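Local coordinates for protein cysteine hydrolase (PDB 6KUA) that probably hydrolyses nicotinamide to nicotinic acid and ammonia, as a zinc-containing nicotinamidase of the isochorismatase-type cysteine hydrolase family, at residues A[1-13]-A[123-137]. Numbering follows the deposited sequence.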
loop_
_atom_site.group_PDB
_atom_site.type_symbol
_atom_site.label_atom_id
_atom_site.label_comp_id
_atom_site.label_asym_id
_atom_site.label_seq_id
_atom_site.Cartn_x
_atom_site.Cartn_y
_atom_site.Cartn_z
ATOM N N MET A 1 -11.835 1.265 26.042
ATOM C CA MET A 1 -10.658 1.965 25.541
ATOM C C MET A 1 -11.061 3.187 24.722
ATOM O O MET A 1 -12.210 3.299 24.284
ATOM C CB MET A 1 -9.794 1.012 24.717
ATOM C CG MET A 1 -9.451 -0.269 25.461
ATOM S SD MET A 1 -8.411 0.098 26.894
ATOM C CE MET A 1 -6.780 0.102 26.149
ATOM N N THR A 2 -10.114 4.110 24.525
ATOM C CA THR A 2 -10.359 5.374 23.830
ATOM C C THR A 2 -9.744 5.419 22.439
ATOM O O THR A 2 -10.126 6.268 21.627
ATOM C CB THR A 2 -9.805 6.544 24.666
ATOM O OG1 THR A 2 -10.473 6.570 25.936
ATOM C CG2 THR A 2 -10.000 7.907 23.971
ATOM N N HIS A 3 -8.804 4.530 22.156
ATOM C CA HIS A 3 -8.106 4.462 20.883
ATOM C C HIS A 3 -8.568 3.239 20.101
ATOM O O HIS A 3 -7.752 2.499 19.556
ATOM C CB HIS A 3 -6.596 4.419 21.124
ATOM C CG HIS A 3 -6.104 5.524 22.005
ATOM N ND1 HIS A 3 -5.733 6.758 21.514
ATOM C CD2 HIS A 3 -5.953 5.592 23.349
ATOM C CE1 HIS A 3 -5.373 7.539 22.517
ATOM N NE2 HIS A 3 -5.488 6.851 23.641
ATOM N N ARG A 4 -9.882 2.995 20.089
ATOM C CA ARG A 4 -10.456 1.777 19.536
ATOM C C ARG A 4 -11.525 2.116 18.502
ATOM O O ARG A 4 -12.158 3.173 18.551
ATOM C CB ARG A 4 -11.053 0.875 20.637
ATOM C CG ARG A 4 -12.137 1.528 21.491
ATOM C CD ARG A 4 -12.860 0.518 22.409
ATOM N NE ARG A 4 -14.169 1.022 22.845
ATOM C CZ ARG A 4 -15.147 0.282 23.378
ATOM N NH1 ARG A 4 -14.999 -1.018 23.562
ATOM N NH2 ARG A 4 -16.296 0.850 23.717
ATOM N N ALA A 5 -11.708 1.211 17.546
ATOM C CA ALA A 5 -12.738 1.378 16.533
ATOM C C ALA A 5 -13.376 0.029 16.278
ATOM O O ALA A 5 -12.745 -1.021 16.443
ATOM C CB ALA A 5 -12.181 1.977 15.222
ATOM N N LEU A 6 -14.651 0.070 15.922
ATOM C CA LEU A 6 -15.404 -1.119 15.579
ATOM C C LEU A 6 -15.521 -1.190 14.063
ATOM O O LEU A 6 -15.921 -0.211 13.423
ATOM C CB LEU A 6 -16.790 -1.077 16.233
ATOM C CG LEU A 6 -17.729 -2.234 15.904
ATOM C CD1 LEU A 6 -17.212 -3.527 16.498
ATOM C CD2 LEU A 6 -19.117 -1.933 16.433
ATOM N N LEU A 7 -15.161 -2.326 13.488
ATOM C CA LEU A 7 -15.301 -2.549 12.052
ATOM C C LEU A 7 -16.408 -3.569 11.836
ATOM O O LEU A 7 -16.279 -4.723 12.265
ATOM C CB LEU A 7 -13.988 -3.043 11.433
ATOM C CG LEU A 7 -12.719 -2.238 11.721
ATOM C CD1 LEU A 7 -11.506 -2.757 10.925
ATOM C CD2 LEU A 7 -12.937 -0.750 11.457
ATOM N N VAL A 8 -17.484 -3.145 11.176
ATOM C CA VAL A 8 -18.629 -4.008 10.878
ATOM C C VAL A 8 -18.551 -4.382 9.406
ATOM O O VAL A 8 -18.832 -3.559 8.528
ATOM C CB VAL A 8 -19.961 -3.329 11.210
ATOM C CG1 VAL A 8 -21.130 -4.283 10.924
ATOM C CG2 VAL A 8 -19.950 -2.879 12.664
ATOM N N VAL A 9 -18.173 -5.628 9.138
ATOM C CA VAL A 9 -17.826 -6.075 7.790
ATOM C C VAL A 9 -19.025 -6.770 7.147
ATOM O O VAL A 9 -19.518 -7.787 7.654
ATOM C CB VAL A 9 -16.598 -6.999 7.816
ATOM C CG1 VAL A 9 -16.197 -7.390 6.404
ATOM C CG2 VAL A 9 -15.436 -6.300 8.523
ATOM N N ASP A 10 -19.498 -6.186 6.039
ATOM C CA ASP A 10 -20.420 -6.812 5.080
ATOM C C ASP A 10 -21.665 -7.423 5.722
ATOM O O ASP A 10 -22.112 -8.511 5.344
ATOM C CB ASP A 10 -19.685 -7.854 4.239
ATOM C CG ASP A 10 -18.943 -7.226 3.097
ATOM O OD1 ASP A 10 -19.575 -6.451 2.343
ATOM O OD2 ASP A 10 -17.725 -7.475 2.964
ATOM N N TYR A 11 -22.270 -6.703 6.666
ATOM C CA TYR A 11 -23.477 -7.207 7.323
ATOM C C TYR A 11 -24.732 -6.750 6.576
ATOM O O TYR A 11 -25.595 -6.057 7.110
ATOM C CB TYR A 11 -23.516 -6.771 8.779
ATOM C CG TYR A 11 -24.394 -7.686 9.584
ATOM C CD1 TYR A 11 -23.966 -8.961 9.910
ATOM C CD2 TYR A 11 -25.674 -7.298 9.965
ATOM C CE1 TYR A 11 -24.763 -9.819 10.624
ATOM C CE2 TYR A 11 -26.494 -8.152 10.677
ATOM C CZ TYR A 11 -26.030 -9.410 11.004
ATOM O OH TYR A 11 -26.816 -10.266 11.723
ATOM N N SER A 12 -24.819 -7.164 5.318
ATOM C CA SER A 12 -25.862 -6.722 4.406
ATOM C C SER A 12 -26.934 -7.789 4.227
ATOM O O SER A 12 -26.717 -8.977 4.487
ATOM C CB SER A 12 -25.274 -6.371 3.041
ATOM O OG SER A 12 -25.001 -7.548 2.311
ATOM N N TYR A 13 -28.099 -7.334 3.756
ATOM C CA TYR A 13 -29.219 -8.229 3.469
ATOM C C TYR A 13 -28.805 -9.364 2.529
ATOM O O TYR A 13 -29.160 -10.528 2.755
ATOM C CB TYR A 13 -30.374 -7.408 2.881
ATOM C CG TYR A 13 -31.660 -8.162 2.574
ATOM C CD1 TYR A 13 -32.644 -8.332 3.548
ATOM C CD2 TYR A 13 -31.906 -8.670 1.298
ATOM C CE1 TYR A 13 -33.827 -9.007 3.267
ATOM C CE2 TYR A 13 -33.087 -9.348 1.007
ATOM C CZ TYR A 13 -34.044 -9.514 1.995
ATOM O OH TYR A 13 -35.213 -10.189 1.709
ATOM N N SER A 123 -6.244 8.681 15.952
ATOM C CA SER A 123 -5.425 8.097 17.009
ATOM C C SER A 123 -5.948 6.732 17.463
ATOM O O SER A 123 -5.898 6.400 18.652
ATOM C CB SER A 123 -5.298 9.061 18.193
ATOM O OG SER A 123 -4.516 10.174 17.799
ATOM N N ILE A 124 -6.456 5.943 16.510
ATOM C CA ILE A 124 -6.909 4.573 16.766
ATOM C C ILE A 124 -5.758 3.616 16.516
ATOM O O ILE A 124 -5.193 3.594 15.417
ATOM C CB ILE A 124 -8.088 4.192 15.855
ATOM C CG1 ILE A 124 -9.228 5.198 15.960
ATOM C CG2 ILE A 124 -8.535 2.782 16.160
ATOM C CD1 ILE A 124 -10.000 5.036 17.193
ATOM N N ASN A 125 -5.438 2.783 17.501
ATOM C CA ASN A 125 -4.476 1.707 17.266
ATOM C C ASN A 125 -5.056 0.352 17.642
ATOM O O ASN A 125 -4.309 -0.609 17.809
ATOM C CB ASN A 125 -3.159 1.949 18.025
ATOM C CG ASN A 125 -3.299 1.728 19.519
ATOM O OD1 ASN A 125 -4.387 1.868 20.079
ATOM N ND2 ASN A 125 -2.195 1.371 20.173
ATOM N N GLN A 126 -6.372 0.250 17.775
ATOM C CA GLN A 126 -7.005 -0.993 18.192
ATOM C C GLN A 126 -8.334 -1.144 17.461
ATOM O O GLN A 126 -9.145 -0.212 17.458
ATOM C CB GLN A 126 -7.192 -0.970 19.713
ATOM C CG GLN A 126 -8.137 -1.987 20.285
ATOM C CD GLN A 126 -8.119 -1.978 21.813
ATOM O OE1 GLN A 126 -8.757 -1.132 22.451
ATOM N NE2 GLN A 126 -7.363 -2.903 22.404
ATOM N N VAL A 127 -8.550 -2.283 16.799
ATOM C CA VAL A 127 -9.802 -2.500 16.083
ATOM C C VAL A 127 -10.475 -3.749 16.626
ATOM O O VAL A 127 -9.812 -4.733 16.976
ATOM C CB VAL A 127 -9.616 -2.600 14.551
ATOM C CG1 VAL A 127 -8.964 -1.338 14.020
ATOM C CG2 VAL A 127 -8.832 -3.868 14.158
ATOM N N GLU A 128 -11.793 -3.691 16.715
ATOM C CA GLU A 128 -12.623 -4.862 16.959
ATOM C C GLU A 128 -13.381 -5.171 15.677
ATOM O O GLU A 128 -13.969 -4.271 15.073
ATOM C CB GLU A 128 -13.587 -4.605 18.119
ATOM C CG GLU A 128 -14.401 -5.802 18.532
ATOM C CD GLU A 128 -15.227 -5.527 19.789
ATOM O OE1 GLU A 128 -14.746 -4.802 20.698
ATOM O OE2 GLU A 128 -16.370 -6.026 19.856
ATOM N N ILE A 129 -13.356 -6.427 15.244
ATOM C CA ILE A 129 -13.906 -6.781 13.944
ATOM C C ILE A 129 -15.068 -7.743 14.116
ATOM O O ILE A 129 -14.908 -8.827 14.687
ATOM C CB ILE A 129 -12.853 -7.398 13.016
ATOM C CG1 ILE A 129 -11.612 -6.524 12.957
ATOM C CG2 ILE A 129 -13.438 -7.526 11.624
ATOM C CD1 ILE A 129 -10.479 -7.184 12.156
ATOM N N VAL A 130 -16.219 -7.378 13.560
ATOM C CA VAL A 130 -17.398 -8.224 13.593
ATOM C C VAL A 130 -17.966 -8.288 12.184
ATOM O O VAL A 130 -17.675 -7.443 11.331
ATOM C CB VAL A 130 -18.452 -7.704 14.591
ATOM C CG1 VAL A 130 -17.821 -7.523 15.980
ATOM C CG2 VAL A 130 -19.073 -6.387 14.092
ATOM N N GLY A 131 -18.790 -9.302 11.942
ATOM C CA GLY A 131 -19.420 -9.404 10.637
ATOM C C GLY A 131 -19.231 -10.757 9.997
ATOM O O GLY A 131 -19.076 -11.762 10.702
ATOM N N VAL A 132 -19.263 -10.805 8.663
ATOM C CA VAL A 132 -19.225 -12.057 7.915
ATOM C C VAL A 132 -18.353 -11.860 6.680
ATOM O O VAL A 132 -18.119 -10.734 6.247
ATOM C CB VAL A 132 -20.635 -12.524 7.487
ATOM C CG1 VAL A 132 -21.538 -12.757 8.704
ATOM C CG2 VAL A 132 -21.248 -11.536 6.485
ATOM N N CYS A 133 -17.818 -12.959 6.131
ATOM C CA CYS A 133 -17.673 -14.259 6.776
ATOM C C CYS A 133 -16.349 -14.323 7.505
ATOM O O CYS A 133 -15.392 -13.660 7.098
ATOM C CB CYS A 133 -17.726 -15.408 5.767
ATOM S SG CYS A 133 -19.223 -15.518 4.845
ATOM N N THR A 134 -16.311 -15.130 8.571
ATOM C CA THR A 134 -15.127 -15.237 9.418
ATOM C C THR A 134 -13.870 -15.505 8.602
ATOM O O THR A 134 -12.827 -14.892 8.833
ATOM C CB THR A 134 -15.326 -16.355 10.441
ATOM O OG1 THR A 134 -16.699 -16.383 10.832
ATOM C CG2 THR A 134 -14.450 -16.146 11.661
ATOM N N ASP A 135 -13.946 -16.440 7.660
ATOM C CA ASP A 135 -12.762 -16.893 6.946
ATOM C C ASP A 135 -12.632 -16.266 5.560
ATOM O O ASP A 135 -11.826 -16.747 4.753
ATOM C CB ASP A 135 -12.756 -18.430 6.847
ATOM C CG ASP A 135 -13.989 -18.972 6.113
ATOM O OD1 ASP A 135 -15.095 -18.423 6.309
ATOM O OD2 ASP A 135 -13.860 -19.934 5.332
ATOM N N ILE A 136 -13.394 -15.207 5.258
ATOM C CA ILE A 136 -13.185 -14.464 4.011
ATOM C C ILE A 136 -12.962 -12.981 4.327
ATOM O O ILE A 136 -11.830 -12.563 4.581
ATOM C CB ILE A 136 -14.347 -14.684 3.018
ATOM C CG1 ILE A 136 -14.682 -16.181 2.950
ATOM C CG2 ILE A 136 -13.982 -14.170 1.620
ATOM C CD1 ILE A 136 -15.758 -16.559 1.986
ATOM N N CYS A 137 -14.028 -12.165 4.305
ATOM C CA CYS A 137 -13.857 -10.717 4.470
ATOM C C CYS A 137 -13.291 -10.353 5.836
ATOM O O CYS A 137 -12.446 -9.454 5.945
ATOM C CB CYS A 137 -15.187 -10.002 4.246
ATOM S SG CYS A 137 -15.689 -10.109 2.527
#
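With chi1 of V9 at -177°, its CG1 points away from the backbone N and reaches C137 CB at 3.5 Å, while CG2 lies 3.9 Å from CG2 of I129. D10 has CG beside its own N (chi1 -82°), which brings OD2 to 3.4 Å from C137 SG. On the face shared by R4, L6 and V8, the side chains of L6 and V130 cross at about a right angle, with L6 CD1 4.1 Å from V130 CG1. Strand 4-9 is the middle strand of the five-stranded parallel sheet that forms the core of the isochorismatase fold, and strand 126-132 lies beside it, with 151-160 on its other side. L7 N donates to E128 O (2.8 Å, 175° at the hydrogen) and L7 O accepts from V130 N, so one residue bonds on both sides of its partner I129. At the carboxyl ends of the strands, the D10 side chain lies about 7 Å from the bound zinc ion and forms a salt bridge with K104; in nicotinamidases the equivalent Asp, Lys and Cys make up the catalytic triad, a role consistent with D10, K104 and C137. A cis peptide precedes C133 as the chain turns toward helix 137-147. At the amino-terminal ends of the strands, H3 ND1 donates to S123 O (2.9 Å), which lies in the plane of the ring.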